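Side-chain contacts in uncharacterized protein (Legionella pneumophila subsp. pneumophila str. Philadelphia 1, PDB 4R0G), which acts as a guanine-nucleotide exchange factor for the small GTPases Rab5, Rab21 and Rab22, apparently through a VPS9-like domain: residues A[48-51]-A[52-56]; A[70-73]-A[74-78]; A[81-84]-A[85-89]; A[102-105]-A[106-109]; A[167-170]-A[171-175]. All coordinates share one frame; numbering follows the deposited sequence.

Interaction 1: A[48-51]-A[52-56]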
loop_
_atom_site.group_PDB
_atom_site.type_symbol
_atom_site.label_atom_id
_atom_site.label_comp_id
_atom_site.label_asym_id
_atom_site.label_seq_id
_atom_site.Cartn_x
_atom_site.Cartn_y
_atom_site.Cartn_z
ATOM N N ILE A 48 16.128 21.593 -4.549
ATOM C CA ILE A 48 17.547 21.505 -4.916
ATOM C C ILE A 48 18.330 22.683 -4.333
ATOM O O ILE A 48 19.386 22.516 -3.714
ATOM C CB ILE A 48 17.783 21.480 -6.433
ATOM C CG1 ILE A 48 17.333 20.141 -7.015
ATOM C CG2 ILE A 48 19.278 21.686 -6.721
ATOM C CD1 ILE A 48 16.954 20.244 -8.442
ATOM N N PHE A 49 17.807 23.879 -4.546
ATOM C CA PHE A 49 18.410 25.069 -3.997
ATOM C C PHE A 49 18.588 24.888 -2.515
ATOM O O PHE A 49 19.688 24.981 -1.982
ATOM C CB PHE A 49 17.481 26.251 -4.215
ATOM C CG PHE A 49 17.976 27.505 -3.611
ATOM C CD1 PHE A 49 19.097 28.138 -4.131
ATOM C CD2 PHE A 49 17.340 28.052 -2.515
ATOM C CE1 PHE A 49 19.572 29.305 -3.579
ATOM C CE2 PHE A 49 17.813 29.226 -1.942
ATOM C CZ PHE A 49 18.929 29.855 -2.484
ATOM N N GLU A 50 17.489 24.585 -1.850
ATOM C CA GLU A 50 17.494 24.532 -0.404
ATOM C C GLU A 50 18.466 23.482 0.184
ATOM O O GLU A 50 19.185 23.716 1.148
ATOM C CB GLU A 50 16.068 24.327 0.075
ATOM C CG GLU A 50 15.837 24.936 1.400
ATOM C CD GLU A 50 15.781 26.444 1.378
ATOM O OE1 GLU A 50 15.038 27.002 0.548
ATOM O OE2 GLU A 50 16.472 27.078 2.204
ATOM N N TRP A 51 18.516 22.331 -0.429
ATOM C CA TRP A 51 19.326 21.270 0.102
ATOM C C TRP A 51 20.804 21.595 -0.121
ATOM O O TRP A 51 21.665 21.164 0.642
ATOM C CB TRP A 51 18.917 19.988 -0.614
ATOM C CG TRP A 51 19.226 18.750 0.099
ATOM C CD1 TRP A 51 20.059 18.597 1.172
ATOM C CD2 TRP A 51 18.722 17.442 -0.216
ATOM N NE1 TRP A 51 20.097 17.274 1.547
ATOM C CE2 TRP A 51 19.286 16.545 0.718
ATOM C CE3 TRP A 51 17.855 16.945 -1.205
ATOM C CZ2 TRP A 51 19.003 15.166 0.696
ATOM C CZ3 TRP A 51 17.581 15.572 -1.230
ATOM C CH2 TRP A 51 18.149 14.705 -0.284
ATOM N N LEU A 52 21.095 22.340 -1.182
ATOM C CA LEU A 52 22.472 22.685 -1.506
ATOM C C LEU A 52 23.016 23.777 -0.579
ATOM O O LEU A 52 24.218 23.828 -0.289
ATOM C CB LEU A 52 22.597 23.086 -2.986
ATOM C CG LEU A 52 22.528 21.938 -4.008
ATOM C CD1 LEU A 52 22.698 22.419 -5.434
ATOM C CD2 LEU A 52 23.566 20.862 -3.701
ATOM N N ASN A 53 22.130 24.648 -0.116
ATOM C CA ASN A 53 22.501 25.643 0.877
ATOM C C ASN A 53 22.508 25.136 2.322
ATOM O O ASN A 53 23.042 25.764 3.234
ATOM C CB ASN A 53 21.599 26.860 0.739
ATOM C CG ASN A 53 21.793 27.536 -0.580
ATOM O OD1 ASN A 53 22.915 27.809 -0.974
ATOM N ND2 ASN A 53 20.714 27.761 -1.299
ATOM N N ASN A 54 21.870 24.011 2.532
ATOM C CA ASN A 54 21.802 23.427 3.847
ATOM C C ASN A 54 22.750 22.285 4.078
ATOM O O ASN A 54 22.541 21.431 4.927
ATOM C CB ASN A 54 20.374 23.310 4.376
ATOM C CG ASN A 54 19.763 24.692 4.652
ATOM O OD1 ASN A 54 19.684 25.140 5.811
ATOM N ND2 ASN A 54 19.362 25.391 3.573
ATOM N N GLY A 55 23.761 22.242 3.222
ATOM C CA GLY A 55 24.904 21.372 3.436
ATOM C C GLY A 55 24.684 19.968 2.936
ATOM O O GLY A 55 24.988 18.976 3.626
ATOM N N PHE A 56 24.143 19.890 1.719
ATOM C CA PHE A 56 23.993 18.613 1.042
ATOM C C PHE A 56 25.337 17.855 1.073
ATOM O O PHE A 56 26.411 18.438 0.900
ATOM C CB PHE A 56 23.497 18.805 -0.399
ATOM C CG PHE A 56 23.285 17.516 -1.123
ATOM C CD1 PHE A 56 22.221 16.689 -0.803
ATOM C CD2 PHE A 56 24.164 17.105 -2.107
ATOM C CE1 PHE A 56 22.038 15.451 -1.466
ATOM C CE2 PHE A 56 23.989 15.890 -2.768
ATOM C CZ PHE A 56 22.928 15.061 -2.447
#

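Interaction 2: A[70-73]-A[74-78]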
loop_
_atom_site.group_PDB
_atom_site.type_symbol
_atom_site.label_atom_id
_atom_site.label_comp_id
_atom_site.label_asym_id
_atom_site.label_seq_id
_atom_site.Cartn_x
_atom_site.Cartn_y
_atom_site.Cartn_z
ATOM N N VAL A 70 13.087 1.472 2.757
ATOM C CA VAL A 70 11.853 1.282 3.495
ATOM C C VAL A 70 10.642 1.474 2.577
ATOM O O VAL A 70 9.713 0.702 2.609
ATOM C CB VAL A 70 11.747 2.234 4.686
ATOM C CG1 VAL A 70 10.410 2.032 5.364
ATOM C CG2 VAL A 70 12.922 2.031 5.677
ATOM N N HIS A 71 10.671 2.498 1.740
ATOM C CA HIS A 71 9.557 2.801 0.854
ATOM C C HIS A 71 9.303 1.636 -0.102
ATOM O O HIS A 71 8.201 1.488 -0.644
ATOM C CB HIS A 71 9.854 4.105 0.113
ATOM C CG HIS A 71 8.759 4.585 -0.789
ATOM N ND1 HIS A 71 8.719 4.281 -2.135
ATOM C CD2 HIS A 71 7.697 5.395 -0.557
ATOM C CE1 HIS A 71 7.670 4.866 -2.687
ATOM N NE2 HIS A 71 7.030 5.549 -1.754
ATOM N N GLU A 72 10.313 0.790 -0.301
ATOM C CA GLU A 72 10.152 -0.361 -1.194
ATOM C C GLU A 72 9.785 -1.669 -0.516
ATOM O O GLU A 72 9.672 -2.693 -1.200
ATOM C CB GLU A 72 11.362 -0.547 -2.103
ATOM C CG GLU A 72 11.758 0.721 -2.861
ATOM C CD GLU A 72 10.593 1.355 -3.598
ATOM O OE1 GLU A 72 10.083 0.749 -4.566
ATOM O OE2 GLU A 72 10.174 2.471 -3.216
ATOM N N MET A 73 9.580 -1.659 0.806
ATOM C CA MET A 73 9.089 -2.867 1.475
ATOM C C MET A 73 7.672 -3.222 1.005
ATOM O O MET A 73 6.893 -2.357 0.571
ATOM C CB MET A 73 9.157 -2.749 2.996
ATOM C CG MET A 73 10.352 -1.993 3.476
ATOM S SD MET A 73 11.140 -2.503 5.013
ATOM C CE MET A 73 9.907 -3.543 5.783
ATOM N N GLU A 74 7.356 -4.512 1.067
ATOM C CA GLU A 74 6.055 -4.997 0.633
ATOM C C GLU A 74 4.953 -4.545 1.579
ATOM O O GLU A 74 3.786 -4.462 1.191
ATOM C CB GLU A 74 6.050 -6.531 0.504
ATOM C CG GLU A 74 6.271 -7.072 -0.911
ATOM C CD GLU A 74 7.725 -6.931 -1.377
ATOM O OE1 GLU A 74 7.990 -7.219 -2.572
ATOM O OE2 GLU A 74 8.606 -6.539 -0.559
ATOM N N SER A 75 5.320 -4.246 2.825
ATOM C CA SER A 75 4.334 -3.783 3.788
ATOM C C SER A 75 3.931 -2.342 3.472
ATOM O O SER A 75 3.001 -1.807 4.089
ATOM C CB SER A 75 4.879 -3.902 5.191
ATOM O OG SER A 75 5.778 -4.994 5.279
ATOM N N ARG A 76 4.643 -1.753 2.496
ATOM C CA ARG A 76 4.434 -0.404 1.952
ATOM C C ARG A 76 4.107 0.692 2.969
ATOM O O ARG A 76 3.067 1.359 2.849
ATOM C CB ARG A 76 3.384 -0.385 0.832
ATOM C CG ARG A 76 3.801 -1.018 -0.477
ATOM C CD ARG A 76 4.590 -0.123 -1.427
ATOM N NE ARG A 76 5.387 -0.973 -2.315
ATOM C CZ ARG A 76 6.426 -0.580 -3.051
ATOM N NH1 ARG A 76 6.829 0.701 -3.039
ATOM N NH2 ARG A 76 7.061 -1.494 -3.798
ATOM N N PRO A 77 5.021 0.939 3.924
ATOM C CA PRO A 77 4.678 1.847 5.028
ATOM C C PRO A 77 4.408 3.269 4.531
ATOM O O PRO A 77 3.757 4.040 5.226
ATOM C CB PRO A 77 5.918 1.789 5.926
ATOM C CG PRO A 77 7.058 1.500 4.928
ATOM C CD PRO A 77 6.450 0.563 3.923
ATOM N N LEU A 78 4.870 3.631 3.340
ATOM C CA LEU A 78 4.664 5.016 2.922
ATOM C C LEU A 78 3.780 5.078 1.703
ATOM O O LEU A 78 4.243 4.829 0.601
ATOM C CB LEU A 78 6.017 5.683 2.619
ATOM C CG LEU A 78 7.063 5.724 3.739
ATOM C CD1 LEU A 78 8.458 5.718 3.151
ATOM C CD2 LEU A 78 6.887 6.936 4.663
#

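Interaction 3: A[81-84]-A[85-89]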
loop_
_atom_site.group_PDB
_atom_site.type_symbol
_atom_site.label_atom_id
_atom_site.label_comp_id
_atom_site.label_asym_id
_atom_site.label_seq_id
_atom_site.Cartn_x
_atom_site.Cartn_y
_atom_site.Cartn_z
ATOM N N GLY A 81 0.409 10.718 0.165
ATOM C CA GLY A 81 1.160 11.950 0.301
ATOM C C GLY A 81 2.524 11.739 0.892
ATOM O O GLY A 81 3.458 12.434 0.506
ATOM N N LEU A 82 2.644 10.800 1.826
ATOM C CA LEU A 82 3.947 10.445 2.399
ATOM C C LEU A 82 4.830 9.921 1.302
ATOM O O LEU A 82 6.028 10.164 1.280
ATOM C CB LEU A 82 3.807 9.391 3.500
ATOM C CG LEU A 82 3.336 10.029 4.806
ATOM C CD1 LEU A 82 2.800 9.006 5.771
ATOM C CD2 LEU A 82 4.516 10.758 5.426
ATOM N N SER A 83 4.203 9.206 0.378
ATOM C CA SER A 83 4.910 8.656 -0.754
ATOM C C SER A 83 5.297 9.739 -1.747
ATOM O O SER A 83 6.448 9.789 -2.188
ATOM C CB SER A 83 4.101 7.574 -1.444
ATOM O OG SER A 83 4.637 7.410 -2.733
ATOM N N TYR A 84 4.344 10.606 -2.087
ATOM C CA TYR A 84 4.622 11.731 -2.984
ATOM C C TYR A 84 5.787 12.565 -2.453
ATOM O O TYR A 84 6.615 13.042 -3.234
ATOM C CB TYR A 84 3.373 12.603 -3.181
ATOM C CG TYR A 84 3.510 13.739 -4.198
ATOM C CD1 TYR A 84 3.443 13.488 -5.567
ATOM C CD2 TYR A 84 3.661 15.069 -3.785
ATOM C CE1 TYR A 84 3.548 14.529 -6.508
ATOM C CE2 TYR A 84 3.760 16.116 -4.709
ATOM C CZ TYR A 84 3.703 15.839 -6.075
ATOM O OH TYR A 84 3.813 16.864 -7.005
ATOM N N ALA A 85 5.846 12.751 -1.134
ATOM C CA ALA A 85 6.932 13.516 -0.539
ATOM C C ALA A 85 8.232 12.860 -0.929
ATOM O O ALA A 85 9.104 13.470 -1.536
ATOM C CB ALA A 85 6.801 13.537 0.958
ATOM N N LEU A 86 8.322 11.578 -0.602
ATOM C CA LEU A 86 9.523 10.798 -0.793
ATOM C C LEU A 86 10.012 10.860 -2.227
ATOM O O LEU A 86 11.181 11.133 -2.482
ATOM C CB LEU A 86 9.259 9.369 -0.376
ATOM C CG LEU A 86 10.536 8.563 -0.478
ATOM C CD1 LEU A 86 10.828 7.897 0.835
ATOM C CD2 LEU A 86 10.348 7.538 -1.583
ATOM N N THR A 87 9.105 10.643 -3.167
ATOM C CA THR A 87 9.485 10.610 -4.574
ATOM C C THR A 87 9.879 11.987 -5.082
ATOM O O THR A 87 10.815 12.108 -5.869
ATOM C CB THR A 87 8.365 10.028 -5.435
ATOM O OG1 THR A 87 7.140 10.675 -5.076
ATOM C CG2 THR A 87 8.231 8.514 -5.197
ATOM N N THR A 88 9.165 13.015 -4.638
ATOM C CA THR A 88 9.463 14.364 -5.044
ATOM C C THR A 88 10.842 14.768 -4.503
ATOM O O THR A 88 11.562 15.571 -5.099
ATOM C CB THR A 88 8.447 15.325 -4.463
ATOM O OG1 THR A 88 7.134 14.912 -4.830
ATOM C CG2 THR A 88 8.694 16.763 -4.977
ATOM N N ILE A 89 11.215 14.216 -3.357
ATOM C CA ILE A 89 12.503 14.550 -2.800
ATOM C C ILE A 89 13.584 13.823 -3.593
ATOM O O ILE A 89 14.670 14.352 -3.816
ATOM C CB ILE A 89 12.573 14.236 -1.298
ATOM C CG1 ILE A 89 11.649 15.186 -0.529
ATOM C CG2 ILE A 89 13.978 14.365 -0.796
ATOM C CD1 ILE A 89 11.542 14.888 0.948
#

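Interaction 4: A[102-105]-A[106-109]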
loop_
_atom_site.group_PDB
_atom_site.type_symbol
_atom_site.label_atom_id
_atom_site.label_comp_id
_atom_site.label_asym_id
_atom_site.label_seq_id
_atom_site.Cartn_x
_atom_site.Cartn_y
_atom_site.Cartn_z
ATOM N N ASN A 102 30.260 17.215 -9.636
ATOM C CA ASN A 102 30.813 18.113 -10.661
ATOM C C ASN A 102 31.181 19.567 -10.290
ATOM O O ASN A 102 31.396 20.387 -11.174
ATOM C CB ASN A 102 29.971 18.032 -11.934
ATOM C CG ASN A 102 29.785 16.595 -12.414
ATOM O OD1 ASN A 102 30.689 16.001 -13.001
ATOM N ND2 ASN A 102 28.613 16.025 -12.142
ATOM N N ASN A 103 31.158 19.890 -8.999
ATOM C CA ASN A 103 31.565 21.208 -8.477
ATOM C C ASN A 103 30.725 22.393 -8.954
ATOM O O ASN A 103 31.218 23.508 -9.086
ATOM C CB ASN A 103 33.067 21.489 -8.696
ATOM C CG ASN A 103 33.963 20.384 -8.137
ATOM O OD1 ASN A 103 33.571 19.646 -7.222
ATOM N ND2 ASN A 103 35.173 20.260 -8.695
ATOM N N LEU A 104 29.454 22.142 -9.212
ATOM C CA LEU A 104 28.553 23.187 -9.649
ATOM C C LEU A 104 27.851 23.877 -8.482
ATOM O O LEU A 104 27.234 24.922 -8.672
ATOM C CB LEU A 104 27.497 22.609 -10.616
ATOM C CG LEU A 104 27.788 22.514 -12.118
ATOM C CD1 LEU A 104 28.802 23.581 -12.547
ATOM C CD2 LEU A 104 28.244 21.125 -12.529
ATOM N N GLN A 105 27.943 23.310 -7.285
ATOM C CA GLN A 105 27.107 23.781 -6.178
ATOM C C GLN A 105 27.327 25.254 -5.819
ATOM O O GLN A 105 26.389 25.944 -5.439
ATOM C CB GLN A 105 27.200 22.870 -4.947
ATOM C CG GLN A 105 28.583 22.775 -4.326
ATOM C CD GLN A 105 29.532 21.930 -5.161
ATOM O OE1 GLN A 105 30.768 21.997 -5.008
ATOM N NE2 GLN A 105 28.956 21.117 -6.053
ATOM N N GLU A 106 28.545 25.745 -6.001
ATOM C CA GLU A 106 28.857 27.137 -5.690
ATOM C C GLU A 106 27.873 28.087 -6.328
ATOM O O GLU A 106 27.417 29.029 -5.691
ATOM C CB GLU A 106 30.283 27.503 -6.120
ATOM C CG GLU A 106 31.338 27.000 -5.165
ATOM C CD GLU A 106 31.079 25.558 -4.766
ATOM O OE1 GLU A 106 30.919 24.710 -5.690
ATOM O OE2 GLU A 106 30.975 25.287 -3.540
ATOM N N HIS A 107 27.510 27.827 -7.572
ATOM C CA HIS A 107 26.665 28.769 -8.276
ATOM C C HIS A 107 25.289 28.737 -7.669
ATOM O O HIS A 107 24.458 29.591 -7.977
ATOM C CB HIS A 107 26.574 28.463 -9.778
ATOM C CG HIS A 107 27.896 28.185 -10.428
ATOM N ND1 HIS A 107 28.527 26.961 -10.348
ATOM C CD2 HIS A 107 28.696 28.974 -11.186
ATOM C CE1 HIS A 107 29.664 27.008 -11.021
ATOM N NE2 HIS A 107 29.788 28.217 -11.539
ATOM N N TYR A 108 25.019 27.713 -6.859
ATOM C CA TYR A 108 23.727 27.625 -6.177
ATOM C C TYR A 108 23.729 28.184 -4.747
ATOM O O TYR A 108 22.663 28.469 -4.191
ATOM C CB TYR A 108 23.193 26.177 -6.254
ATOM C CG TYR A 108 22.956 25.704 -7.687
ATOM C CD1 TYR A 108 21.715 25.888 -8.309
ATOM C CD2 TYR A 108 23.982 25.095 -8.425
ATOM C CE1 TYR A 108 21.497 25.472 -9.611
ATOM C CE2 TYR A 108 23.780 24.686 -9.728
ATOM C CZ TYR A 108 22.536 24.874 -10.325
ATOM O OH TYR A 108 22.331 24.460 -11.633
ATOM N N ILE A 109 24.921 28.413 -4.195
ATOM C CA ILE A 109 25.063 28.795 -2.782
ATOM C C ILE A 109 25.162 30.297 -2.511
ATOM O O ILE A 109 26.087 30.955 -2.998
ATOM C CB ILE A 109 26.256 28.106 -2.110
ATOM C CG1 ILE A 109 25.963 26.624 -1.920
ATOM C CG2 ILE A 109 26.505 28.713 -0.752
ATOM C CD1 ILE A 109 27.193 25.785 -1.546
#

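Interaction 5: A[167-170]-A[171-175]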
loop_
_atom_site.group_PDB
_atom_site.type_symbol
_atom_site.label_atom_id
_atom_site.label_comp_id
_atom_site.label_asym_id
_atom_site.label_seq_id
_atom_site.Cartn_x
_atom_site.Cartn_y
_atom_site.Cartn_z
ATOM N N SER A 167 4.714 2.176 12.631
ATOM C CA SER A 167 4.083 2.374 13.914
ATOM C C SER A 167 3.037 3.480 13.836
ATOM O O SER A 167 1.898 3.309 14.304
ATOM C CB SER A 167 5.148 2.782 14.933
ATOM O OG SER A 167 4.580 2.865 16.225
ATOM N N VAL A 168 3.430 4.614 13.255
ATOM C CA VAL A 168 2.521 5.737 13.113
ATOM C C VAL A 168 1.649 5.557 11.903
ATOM O O VAL A 168 0.455 5.830 11.893
ATOM C CB VAL A 168 3.274 7.024 12.846
ATOM C CG1 VAL A 168 2.292 8.161 12.690
ATOM C CG2 VAL A 168 4.256 7.293 13.962
ATOM N N THR A 169 2.279 5.101 10.850
ATOM C CA THR A 169 1.676 5.213 9.551
ATOM C C THR A 169 0.513 4.234 9.394
ATOM O O THR A 169 -0.496 4.548 8.776
ATOM C CB THR A 169 2.776 5.083 8.491
ATOM O OG1 THR A 169 2.554 6.053 7.472
ATOM C CG2 THR A 169 2.824 3.704 7.918
ATOM N N TYR A 170 0.637 3.058 10.000
ATOM C CA TYR A 170 -0.412 2.047 9.935
ATOM C C TYR A 170 -1.720 2.591 10.504
ATOM O O TYR A 170 -2.773 2.399 9.916
ATOM C CB TYR A 170 0.033 0.785 10.679
ATOM C CG TYR A 170 -1.008 -0.297 10.684
ATOM C CD1 TYR A 170 -1.279 -1.031 9.532
ATOM C CD2 TYR A 170 -1.717 -0.598 11.841
ATOM C CE1 TYR A 170 -2.239 -2.033 9.534
ATOM C CE2 TYR A 170 -2.676 -1.594 11.854
ATOM C CZ TYR A 170 -2.934 -2.308 10.702
ATOM O OH TYR A 170 -3.895 -3.304 10.731
ATOM N N LEU A 171 -1.622 3.270 11.651
ATOM C CA LEU A 171 -2.732 4.030 12.235
ATOM C C LEU A 171 -3.325 5.029 11.286
ATOM O O LEU A 171 -4.535 5.181 11.251
ATOM C CB LEU A 171 -2.303 4.797 13.475
ATOM C CG LEU A 171 -2.351 4.069 14.811
ATOM C CD1 LEU A 171 -2.204 5.066 15.911
ATOM C CD2 LEU A 171 -3.662 3.277 14.968
ATOM N N LYS A 172 -2.470 5.707 10.520
ATOM C CA LYS A 172 -2.912 6.775 9.628
ATOM C C LYS A 172 -3.884 6.231 8.589
ATOM O O LYS A 172 -5.011 6.735 8.458
ATOM C CB LYS A 172 -1.717 7.490 8.980
ATOM C CG LYS A 172 -2.041 8.498 7.856
ATOM C CD LYS A 172 -0.796 9.366 7.496
ATOM C CE LYS A 172 -1.104 10.617 6.619
ATOM N NZ LYS A 172 -1.271 10.332 5.149
ATOM N N TYR A 173 -3.482 5.165 7.899
ATOM C CA TYR A 173 -4.294 4.606 6.815
ATOM C C TYR A 173 -5.563 3.939 7.324
ATOM O O TYR A 173 -6.616 4.024 6.694
ATOM C CB TYR A 173 -3.480 3.607 5.996
ATOM C CG TYR A 173 -2.158 4.150 5.536
ATOM C CD1 TYR A 173 -2.085 5.334 4.823
ATOM C CD2 TYR A 173 -0.985 3.492 5.840
ATOM C CE1 TYR A 173 -0.863 5.851 4.406
ATOM C CE2 TYR A 173 0.236 3.987 5.436
ATOM C CZ TYR A 173 0.298 5.168 4.724
ATOM O OH TYR A 173 1.526 5.657 4.335
ATOM N N LEU A 174 -5.457 3.239 8.448
ATOM C CA LEU A 174 -6.615 2.542 8.993
ATOM C C LEU A 174 -7.729 3.534 9.263
ATOM O O LEU A 174 -8.891 3.256 8.978
ATOM C CB LEU A 174 -6.245 1.829 10.293
ATOM C CG LEU A 174 -7.316 0.978 10.994
ATOM C CD1 LEU A 174 -7.635 -0.251 10.200
ATOM C CD2 LEU A 174 -6.879 0.580 12.397
ATOM N N ILE A 175 -7.342 4.697 9.804
ATOM C CA ILE A 175 -8.279 5.735 10.240
ATOM C C ILE A 175 -8.957 6.380 9.048
ATOM O O ILE A 175 -10.124 6.769 9.112
ATOM C CB ILE A 175 -7.602 6.789 11.156
ATOM C CG1 ILE A 175 -7.317 6.176 12.521
ATOM C CG2 ILE A 175 -8.499 7.983 11.385
ATOM C CD1 ILE A 175 -6.382 6.987 13.352
#

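Interaction 1: A[48-51]-A[52-56]
I48 and F49 hand their carbonyls to L52 and N53 as helix 40-53 runs into its last turn: L52 N bonds to I48 O at 3.1 Å and N53 N to F49 O. Helical geometry fails at N54, whose N reaches E50 O weakly, and F56 N bonds, again weakly, five residues back to W51 O. Between them G55 takes a positive phi. The glycine, the bond from F56 to W51 and the meeting of the W51 and F56 side chains resemble a Schellman motif, though its six-to-one bond is weak. That meeting is T-shaped: the F56 edge, led by CD1, comes over one face of the indole, with the centroids of the pyrrole ring of W51 and the F56 ring 4.6 Å apart and the planes at 86°. The indole is held from its own edge as well, W51 NE1 bonding to D60. N54 ND2 adds a straighter bond to E50 O at 3.0 Å (159°), in the plane of its own amide, while the E50 carboxylate turns to Y31. N53 turns its amide nitrogen ND2 to one face of the F49 ring, N53 CG staying 4.1 Å from F49 CE1, and the amide plane is steeply inclined to the ring. F49 reaches this place with CG anti to the backbone N (chi1 176°). I48 CG2 and L52 CD1 pack side by side at 3.7 Å.

Interaction 2: A[70-73]-A[74-78]
E72 and R76 form a salt bridge across the turn that ends helix 58-71, E72 OE1 lying 3.6 Å from R76 NH1. It is long, and with the planes at 80° the two groups do not pair flat. The second carboxylate oxygen is engaged at closer range: H71 ND1 donates to E72 OE2 at 2.6 Å, nearly straight at 164° and in the imidazole plane. With CG beside its backbone N (chi1 -52°) and a further bend at chi2, E72 folds its carboxylate back toward that ring. The other ring nitrogen, H71 NE2, bonds to S83 of helix 80-101. A backbone bond, R76 N to M73 O at 3.0 Å, closes a type I beta turn from M73 to R76, and R76 takes a left-handed backbone conformation. S75 within this turn, and the backbone of E74, bond to D177 of the second subunit. Apolar contacts finish the loop. V70 CG1 meets P77 CG at 3.4 Å, and L78 CB comes to the imidazole edge, 3.6 Å from H71 CD2. The short bond from H71 probably does most to set the carboxylate, with R76 as a longer second partner, and the histidine, bonded at both nitrogens, is set in orientation.

Interaction 3: A[81-84]-A[85-89]
G81 O takes the amide of A85 at 2.9 Å, the first of four successive i to i+4 bonds near the start of helix 80-101. L82 continues the pattern, its O accepting from L86 N, and A85 CB rests 3.5 Å from the same carbonyl oxygen of L82. The L82 side chain leaves this turn to lie on T169, K172 and Y173 of helix 155-183. S83 O receives T87 N at 3.0 Å. T87 OG1 sits between two carbonyls, 3.0 Å from Y84 O and 3.1 Å from S83 O, a place it gains because chi1 of 48° tucks the hydroxyl between the backbone N and the carbonyl carbon. At Y84 the contact involves both backbone and side chain. Its carbonyl oxygen accepts both T88 N, at 2.9 Å, and the T88 hydroxyl, and the two donors approach from opposite faces of the carbonyl plane. The same hydroxyl oxygen, T88 OG1, lies above the centre of the Y84 ring, 3.5 Å from its plane. The ring comes there with CG anti to the backbone N (chi1 -175°), which lays it alongside T88, and it also touches A40 of helix 40-53. With its proton directed to the carbonyl, the hydroxyl probably does not donate to the ring. The T88 hydroxyl, on a buried residue, thus finds an acceptor in its own helix one turn back.

Interaction 4: A[102-105]-A[106-109]
L104 and H107 are joined by two hydrogen bonds at one oxygen. H107 ND1 donates to L104 O at 2.9 Å and 166°, with the oxygen in the plane of the imidazole, and H107 N reaches L104 O at 3.1 Å; both donors come from the same face of the carbonyl plane. The ring can bend back in this way because CG lies beside the backbone N, chi1 being -47°. Two further backbone bonds of the same three-residue span follow, Y108 N to Q105 O at 2.7 Å and I109 N to E106 O, making a tight turn in the loop between helices 80-101 and 116-126. Van der Waals contacts are sparser: L104 CD1 touches the imidazole at H107 CE1, 3.8 Å away, and L104 CB lies 4.3 Å from Y108 CE2. The Y108 ring presents its edge to Q105 O and stacks on Y99, and its side chain also touches L52, which fits the turn against helices 80-101 and 40-53. Since ND1 faces a carbonyl, it probably carries a proton, consistent with either the ND1-H tautomer or the charged ring, and the bond ties the ring's rotation to the backbone of the turn.

Interaction 5: A[167-170]-A[171-175]
T169 and Y173 face each other one turn apart on helix 155-183, a long helix that contributes to the helical bundle domain and lies against the VPS9-like part of the chain. The T169 carbonyl oxygen sits over one face of the Y173 ring, T169 O being 3.2 Å from Y173 CD2, while it also accepts Y173 N at 3.2 Å. T169 CG2 packs on the same ring, 3.6 Å from Y173 CE2. A chi1 of -51°, with CG next to the backbone N, leans the tyrosine back along the helix over the preceding turn. Its hydroxyl then reaches beyond the helix to P77 O and R79 N, and T169 OG1 makes a weak bond to the same P77 carbonyl, so both polar side chains point at the loop before helix 80-101.

The remaining backbone bonds are regular: K172 N to V168 O at 3.2 Å, with a weak second branch to T169 O, and L174 N to Y170 O at 3.2 Å. The side chains of L171 and I175 meet L207 of helix 193-208, whereas L174 meets F240 and K243 of helix 235-244. Y170 lies on K243 too, and it also packs on Y166 of the second subunit. A helix with side chains on several neighbours, here helix 80-101 and its preceding loop, helix 193-208 and helix 235-244, is what an all-helical bundle is built from.

In the fold
The five contacts follow one another along an all-helical chain. Interactions 1 and 4 lie together at one end, their centres about 10 Å apart, where the close of helix 40-53 touches the loop after helix 80-101. Helix 80-101 begins beside interaction 3 and ends just before interaction 4; I89 of interaction 3 meets W51 of interaction 1. Interactions 2 and 3, centres about 13 Å apart, are linked through H71 and S83. The centre of interaction 5 is also about 13 Å from that of interaction 2, but about 40 Å from that of interaction 4. Interaction 5 belongs to the helical bundle, the others to the VPS9-like domain. Interactions 2 and 3 both reach interaction 5 across the two regions, and 2 and 5 also touch the second subunit.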